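Local coordinates for SusD superfamily protein (Bacteroides vulgatus, PDB 3MYV) that probably binds polysaccharide at the outer membrane as a member of the SusD family, at residues A[30-35]-A[117-122]; A[88-93]-A[111-116]. All blocks are in the same frame, centred on the assembly; numbering follows the deposited sequence.

Contact 1. Residues A[30-35]-A[117-122]. With EDO (1,2-ethanediol), chain I.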
ATOM      1  N   SER A  30       9.529  -5.328   9.439  1.00 14.12           N
ATOM      2  CA  SER A  30       8.224  -6.015   9.517  1.00 15.11           C
ATOM      3  C   SER A  30       7.148  -5.118  10.134  1.00 14.96           C
ATOM      4  O   SER A  30       5.977  -5.285   9.840  1.00 14.98           O
ATOM      5  CB  SER A  30       8.341  -7.307  10.320  1.00 17.74           C
ATOM      6  OG  SER A  30       8.774  -7.013  11.639  1.00 18.75           O
ATOM      7  N   GLY A  31       7.559  -4.123  10.925  1.00 14.28           N
ATOM      8  CA  GLY A  31       6.646  -3.140  11.480  1.00 12.08           C
ATOM      9  C   GLY A  31       6.042  -2.147  10.493  1.00 12.42           C
ATOM     10  O   GLY A  31       5.081  -1.424  10.845  1.00 16.24           O
ATOM     11  N   TYR A  32       6.614  -2.067   9.288  1.00 13.59           N
ATOM     12  CA  TYR A  32       6.090  -1.173   8.235  1.00 13.49           C
ATOM     13  C   TYR A  32       5.865  -1.966   6.927  1.00 13.05           C
ATOM     14  O   TYR A  32       4.923  -2.750   6.870  1.00 12.75           O
ATOM     15  CB  TYR A  32       6.996   0.074   8.109  1.00 12.18           C
ATOM     16  CG  TYR A  32       6.488   1.222   7.228  1.00 13.31           C
ATOM     17  CD1 TYR A  32       5.130   1.346   6.893  1.00 13.31           C
ATOM     18  CD2 TYR A  32       7.370   2.209   6.771  1.00 15.88           C
ATOM     19  CE1 TYR A  32       4.668   2.412   6.077  1.00 14.21           C
ATOM     20  CE2 TYR A  32       6.926   3.275   5.973  1.00 15.22           C
ATOM     21  CZ  TYR A  32       5.574   3.364   5.622  1.00 14.24           C
ATOM     22  OH  TYR A  32       5.127   4.412   4.856  1.00 14.54           O
ATOM     23  N   TYR A  33       6.721  -1.830   5.914  1.00 13.34           N
ATOM     24  CA  TYR A  33       6.492  -2.522   4.637  1.00 12.09           C
ATOM     25  C   TYR A  33       7.029  -3.962   4.549  1.00 12.76           C
ATOM     26  O   TYR A  33       6.891  -4.634   3.522  1.00 15.66           O
ATOM     27  CB  TYR A  33       6.970  -1.646   3.471  1.00 12.71           C
ATOM     28  CG  TYR A  33       5.911  -0.663   3.007  1.00 14.32           C
ATOM     29  CD1 TYR A  33       4.737  -1.121   2.403  1.00 15.08           C
ATOM     30  CD2 TYR A  33       6.062   0.700   3.200  1.00 11.82           C
ATOM     31  CE1 TYR A  33       3.764  -0.256   1.980  1.00 14.25           C
ATOM     32  CE2 TYR A  33       5.065   1.588   2.784  1.00 16.01           C
ATOM     33  CZ  TYR A  33       3.922   1.088   2.172  1.00 17.59           C
ATOM     34  OH  TYR A  33       2.922   1.935   1.761  1.00 18.58           O
ATOM     35  N   GLY A  34       7.634  -4.455   5.625  1.00 13.24           N
ATOM     36  CA  GLY A  34       7.961  -5.874   5.704  1.00 12.54           C
ATOM     37  C   GLY A  34       6.766  -6.775   5.976  1.00 13.53           C
ATOM     38  O   GLY A  34       6.821  -7.977   5.673  1.00 14.60           O
ATOM     39  N   ALA A  35       5.701  -6.207   6.543  1.00 11.91           N
ATOM     40  CA  ALA A  35       4.496  -6.970   6.888  1.00 15.18           C
ATOM     41  C   ALA A  35       3.304  -6.103   7.328  1.00 13.97           C
ATOM     42  O   ALA A  35       2.197  -6.256   6.806  1.00 11.87           O
ATOM     43  CB  ALA A  35       4.818  -7.995   8.007  1.00 15.69           C
ATOM     44  N   ILE A 117       9.378  10.687   1.659  1.00 14.48           N
ATOM     45  CA  ILE A 117       8.639  11.525   2.607  1.00 13.51           C
ATOM     46  C   ILE A 117       7.145  11.519   2.310  1.00 14.40           C
ATOM     47  O   ILE A 117       6.317  11.344   3.196  1.00 13.58           O
ATOM     48  CB  ILE A 117       9.217  12.975   2.596  1.00 14.54           C
ATOM     49  CG1 ILE A 117      10.584  12.974   3.295  1.00 17.53           C
ATOM     50  CG2 ILE A 117       8.212  13.988   3.202  1.00 17.09           C
ATOM     51  CD1 ILE A 117      11.463  14.256   3.038  1.00 14.92           C
ATOM     52  N   ALA A 118       6.804  11.653   1.034  1.00 14.27           N
ATOM     53  CA  ALA A 118       5.418  11.640   0.617  1.00 12.87           C
ATOM     54  C   ALA A 118       4.744  10.289   0.935  1.00 12.86           C
ATOM     55  O   ALA A 118       3.654  10.264   1.444  1.00 13.62           O
ATOM     56  CB  ALA A 118       5.314  11.971  -0.908  1.00 12.65           C
ATOM     57  N   LEU A 119       5.411   9.171   0.659  1.00 11.29           N
ATOM     58  CA  LEU A 119       4.843   7.861   0.977  1.00 10.55           C
ATOM     59  C   LEU A 119       4.592   7.672   2.483  1.00 11.53           C
ATOM     60  O   LEU A 119       3.489   7.273   2.900  1.00 11.07           O
ATOM     61  CB  LEU A 119       5.770   6.759   0.453  1.00 13.56           C
ATOM     62  CG  LEU A 119       5.318   5.323   0.684  1.00 15.64           C
ATOM     63  CD1 LEU A 119       3.895   5.125   0.140  1.00 12.83           C
ATOM     64  CD2 LEU A 119       6.303   4.364   0.007  1.00 17.27           C
ATOM     65  N   CYS A 120       5.592   8.019   3.292  1.00 11.81           N
ATOM     66  CA  CYS A 120       5.484   7.897   4.736  1.00 12.00           C
ATOM     67  C   CYS A 120       4.335   8.750   5.258  1.00 11.39           C
ATOM     68  O   CYS A 120       3.478   8.284   6.026  1.00 10.42           O
ATOM     69  CB  CYS A 120       6.775   8.347   5.402  1.00 15.09           C
ATOM     70  SG  CYS A 120       8.130   7.168   5.186  1.00 16.60           S
ATOM     71  N   GLN A 121       4.303  10.007   4.847  1.00 13.18           N
ATOM     72  CA  GLN A 121       3.228  10.882   5.342  1.00 11.47           C
ATOM     73  C   GLN A 121       1.863  10.408   4.872  1.00 12.04           C
ATOM     74  O   GLN A 121       0.852  10.514   5.612  1.00 10.09           O
ATOM     75  CB  GLN A 121       3.490  12.333   4.966  1.00 13.91           C
ATOM     76  CG  GLN A 121       2.563  13.312   5.753  1.00 12.07           C
ATOM     77  CD  GLN A 121       2.969  13.445   7.217  1.00 15.08           C
ATOM     78  OE1 GLN A 121       4.113  13.820   7.513  1.00 14.03           O
ATOM     79  NE2 GLN A 121       2.006  13.218   8.143  1.00 13.89           N
ATOM     80  N   PHE A 122       1.796   9.884   3.645  1.00 12.50           N
ATOM     81  CA  PHE A 122       0.527   9.365   3.100  1.00 11.84           C
ATOM     82  C   PHE A 122       0.007   8.198   3.928  1.00 13.41           C
ATOM     83  O   PHE A 122      -1.157   8.176   4.324  1.00 12.18           O
ATOM     84  CB  PHE A 122       0.687   8.976   1.620  1.00 13.15           C
ATOM     85  CG  PHE A 122      -0.510   8.242   1.029  1.00 13.63           C
ATOM     86  CD1 PHE A 122      -1.741   8.872   0.900  1.00 11.58           C
ATOM     87  CD2 PHE A 122      -0.382   6.956   0.535  1.00 16.35           C
ATOM     88  CE1 PHE A 122      -2.831   8.200   0.334  1.00 15.75           C
ATOM     89  CE2 PHE A 122      -1.460   6.291  -0.046  1.00 17.32           C
ATOM     90  CZ  PHE A 122      -2.689   6.927  -0.149  1.00 12.64           C
TER
HETATM   91  C1  EDO I 516       0.498  -0.958   0.152  1.00 34.68           C
HETATM   92  O1  EDO I 516      -0.915  -0.803   0.168  1.00 30.09           O
HETATM   93  C2  EDO I 516       1.130  -0.065  -0.920  1.00 27.42           C
HETATM   94  O2  EDO I 516       1.338   1.308  -0.443  1.00 23.79           O
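Tyr-32 and Tyr-33 reach from the loop 30-35 to helix segment 117-122 and meet Leu-119 and Cys-120. Leu-119 is met by Tyr-33: the ring's CE2 lies 4.1 Å from Leu-119 CD2, and Tyr-33 OH is 3.7 Å from Leu-119 CD1, the leucine fork meeting the phenol end of the ring. Sulfur supplies a second kind of contact, with Cys-120 SG at the edge of the Tyr-32 ring, 5.4 Å from its centroid. Tyr-32 has its CG anti to the backbone N (chi1 -170°), which sends the ring across to the helix until OH stands 3.5 Å from Cys-120 CA. The two tyrosines begin a type I beta turn whose last residue, Ala-35, is the N-cap of helix 36-43, and Tyr-33 CD2 sits over the centre of the Tyr-32 ring, 3.5 Å above its plane. Polar bonds gather at the phenols: both hydroxyls bond to Asp-123 OD2, one residue beyond the helix segment, and Tyr-33 OH accepts a 2.8 Å hydrogen bond from O2 of a 1,2-ethanediol, probably from the crystallisation liquor. A phenylalanine in place of Tyr-33 would probably leave Asp-123 with one phenol fewer and the diol without this acceptor.

Contact 2. Residues A[88-93]-A[111-116]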
ATOM      1  N   ASN A  88      16.596  15.105   7.401  1.00 18.18           N
ATOM      2  CA  ASN A  88      18.033  15.347   7.651  1.00 20.13           C
ATOM      3  C   ASN A  88      18.823  15.329   6.340  1.00 22.10           C
ATOM      4  O   ASN A  88      19.733  16.152   6.144  1.00 21.86           O
ATOM      5  CB  ASN A  88      18.603  14.351   8.672  1.00 18.29           C
ATOM      6  CG  ASN A  88      18.107  14.634  10.090  1.00 27.92           C
ATOM      7  OD1 ASN A  88      17.700  15.757  10.397  1.00 28.91           O
ATOM      8  ND2 ASN A  88      18.158  13.631  10.957  1.00 34.81           N
ATOM      9  N   ILE A  89      18.418  14.452   5.423  1.00 20.09           N
ATOM     10  CA  ILE A  89      19.052  14.372   4.095  1.00 20.08           C
ATOM     11  C   ILE A  89      18.771  15.646   3.315  1.00 19.85           C
ATOM     12  O   ILE A  89      19.700  16.272   2.792  1.00 21.38           O
ATOM     13  CB  ILE A  89      18.581  13.126   3.315  1.00 18.54           C
ATOM     14  CG1 ILE A  89      19.121  11.851   3.970  1.00 22.00           C
ATOM     15  CG2 ILE A  89      18.972  13.206   1.842  1.00 17.31           C
ATOM     16  CD1 ILE A  89      18.472  10.551   3.452  1.00 20.03           C
ATOM     17  N   LEU A  90      17.499  16.047   3.243  1.00 18.32           N
ATOM     18  CA  LEU A  90      17.129  17.237   2.478  1.00 20.75           C
ATOM     19  C   LEU A  90      17.858  18.462   3.029  1.00 22.62           C
ATOM     20  O   LEU A  90      18.360  19.282   2.260  1.00 23.18           O
ATOM     21  CB  LEU A  90      15.615  17.494   2.511  1.00 17.29           C
ATOM     22  CG  LEU A  90      14.691  16.496   1.798  1.00 18.89           C
ATOM     23  CD1 LEU A  90      13.236  17.024   1.763  1.00 15.09           C
ATOM     24  CD2 LEU A  90      15.202  16.199   0.383  1.00 15.42           C
ATOM     25  N   ASN A  91      17.928  18.568   4.354  1.00 23.43           N
ATOM     26  CA  ASN A  91      18.563  19.725   4.987  1.00 24.06           C
ATOM     27  C   ASN A  91      20.049  19.791   4.653  1.00 25.27           C
ATOM     28  O   ASN A  91      20.563  20.867   4.328  1.00 26.34           O
ATOM     29  CB  ASN A  91      18.356  19.730   6.497  1.00 24.31           C
ATOM     30  CG  ASN A  91      18.761  21.045   7.120  1.00 30.12           C
ATOM     31  OD1 ASN A  91      19.719  21.108   7.882  1.00 36.95           O
ATOM     32  ND2 ASN A  91      18.050  22.109   6.767  1.00 23.46           N
ATOM     33  N   ALA A  92      20.741  18.656   4.722  1.00 24.19           N
ATOM     34  CA  ALA A  92      22.156  18.611   4.333  1.00 25.25           C
ATOM     35  C   ALA A  92      22.325  19.138   2.902  1.00 26.44           C
ATOM     36  O   ALA A  92      23.180  19.991   2.641  1.00 27.58           O
ATOM     37  CB  ALA A  92      22.703  17.213   4.452  1.00 24.02           C
ATOM     38  N   ILE A  93      21.496  18.648   1.987  1.00 25.29           N
ATOM     39  CA  ILE A  93      21.555  19.064   0.577  1.00 27.05           C
ATOM     40  C   ILE A  93      21.290  20.567   0.431  1.00 28.18           C
ATOM     41  O   ILE A  93      22.030  21.284  -0.244  1.00 28.60           O
ATOM     42  CB  ILE A  93      20.560  18.244  -0.300  1.00 27.25           C
ATOM     43  CG1 ILE A  93      20.962  16.771  -0.285  1.00 23.29           C
ATOM     44  CG2 ILE A  93      20.518  18.784  -1.751  1.00 25.87           C
ATOM     45  CD1 ILE A  93      19.967  15.858  -0.896  1.00 18.07           C
ATOM     46  N   GLY A 111      14.948  14.279  -5.155  1.00 16.32           N
ATOM     47  CA  GLY A 111      13.586  13.914  -5.559  1.00 17.22           C
ATOM     48  C   GLY A 111      13.113  12.616  -4.937  1.00 16.53           C
ATOM     49  O   GLY A 111      11.954  12.489  -4.476  1.00 14.08           O
ATOM     50  N   GLU A 112      14.017  11.644  -4.906  1.00 16.30           N
ATOM     51  CA  GLU A 112      13.688  10.324  -4.389  1.00 17.21           C
ATOM     52  C   GLU A 112      13.414  10.413  -2.891  1.00 15.40           C
ATOM     53  O   GLU A 112      12.478   9.809  -2.401  1.00 16.00           O
ATOM     54  CB  GLU A 112      14.824   9.330  -4.678  1.00 15.98           C
ATOM     55  CG  GLU A 112      14.507   7.917  -4.233  1.00 15.75           C
ATOM     56  CD  GLU A 112      15.633   6.913  -4.454  1.00 23.82           C
ATOM     57  OE1 GLU A 112      16.694   7.282  -5.017  1.00 20.27           O
ATOM     58  OE2 GLU A 112      15.449   5.736  -4.044  1.00 18.54           O
ATOM     59  N   THR A 113      14.236  11.184  -2.182  1.00 15.48           N
ATOM     60  CA  THR A 113      14.020  11.448  -0.754  1.00 15.54           C
ATOM     61  C   THR A 113      12.652  12.095  -0.501  1.00 13.07           C
ATOM     62  O   THR A 113      11.937  11.733   0.431  1.00 15.30           O
ATOM     63  CB  THR A 113      15.142  12.337  -0.188  1.00 17.23           C
ATOM     64  OG1 THR A 113      16.415  11.701  -0.406  1.00 15.66           O
ATOM     65  CG2 THR A 113      14.930  12.617   1.323  1.00 15.97           C
HETATM   66  N   MSE A 114      12.266  13.039  -1.348  1.00 15.74           N
HETATM   67  CA  MSE A 114      10.953  13.645  -1.246  1.00 13.92           C
HETATM   68  C   MSE A 114       9.858  12.619  -1.508  1.00 14.59           C
HETATM   69  O   MSE A 114       8.799  12.702  -0.891  1.00 14.63           O
HETATM   70  CB  MSE A 114      10.816  14.846  -2.189  1.00 17.12           C
HETATM   71  CG  MSE A 114      11.756  16.004  -1.862  1.00 17.20           C
HETATM   72 SE   MSE A 114      11.819  17.342  -3.277  0.75 16.92          SE
HETATM   73  CE  MSE A 114      10.070  18.053  -3.082  1.00 17.72           C
ATOM     74  N   ALA A 115      10.079  11.685  -2.437  1.00 14.51           N
ATOM     75  CA  ALA A 115       9.084  10.618  -2.709  1.00 13.39           C
ATOM     76  C   ALA A 115       8.888   9.733  -1.455  1.00 15.26           C
ATOM     77  O   ALA A 115       7.762   9.386  -1.101  1.00 15.00           O
ATOM     78  CB  ALA A 115       9.534   9.768  -3.930  1.00 14.62           C
ATOM     79  N   VAL A 116       9.992   9.365  -0.805  1.00 14.22           N
ATOM     80  CA  VAL A 116       9.949   8.632   0.476  1.00 14.76           C
ATOM     81  C   VAL A 116       9.131   9.392   1.535  1.00 14.71           C
ATOM     82  O   VAL A 116       8.231   8.837   2.174  1.00 12.60           O
ATOM     83  CB  VAL A 116      11.368   8.257   0.975  1.00 14.61           C
ATOM     84  CG1 VAL A 116      11.293   7.591   2.365  1.00 13.14           C
ATOM     85  CG2 VAL A 116      12.085   7.301  -0.048  1.00 13.09           C
TER
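This is apolar helix-to-helix packing between two successive helices of the N-terminal part of the chain, 77-94 and 103-128, whose segments 88-93 and 111-116 run nearly antiparallel. Their axes come within 10.0 Å at an angle of 151°, a helical hairpin in keeping with the TPR-like helical character of SusD proteins. Thr-113 is the central residue: its CG2 methyl enters between Ile-89 and Leu-90, 3.7 Å from Leu-90 CD2 and 4.1 Å from Ile-89 CG2. The side chains of Leu-90 and Thr-113 run antiparallel as they pass, so the leucine lies along the threonine methyl, with CG as well as CD2 close to it. On the threonine, CG2 is anti to the backbone N (chi1 of OG1 -57°), an arrangement that turns the methyl to the partner helix while OG1 stays beside its own backbone N. There the hydroxyl hydrogen-bonds to the carbonyl oxygen of Leu-109, one turn back, and its polar atom is satisfied although Ile-89 CG2 packs 3.7 Å from OG1. Next to this, Met-114, a selenomethionine, passes roughly perpendicular to Leu-90, whose CD1 is 4.0 Å from Met-114 CG. Helix 13-27 meets both partners, with Ala-19 against Ile-89 and Val-20 against Thr-113, while helix 160-177 packs on Met-114 through Thr-170, Glu-173 and Ala-174.

Helix 103-128 serves both contacts, using successive turns: 111-116 faces helix 77-94 in contact 2, and 117-122 faces the tyrosine loop in contact 1. Their centres are about 16 Å apart, and Ile-117 CD1 touches Leu-90 CD1 at 3.5 Å, so the two join through packing. Contact 1 lies deep, its centre about 8 Å from that of the chain, with all its touching residues buried; the centre of contact 2 is about 21 Å from it, yet that contact is still largely buried, Leu-90 being the partly exposed one of its four touching residues. The chemistry differs too: aromatic rings, sulfur and phenol hydroxyls near a carboxylate inside, aliphatic groups farther out, where the one hydroxyl bonds back to its own helix.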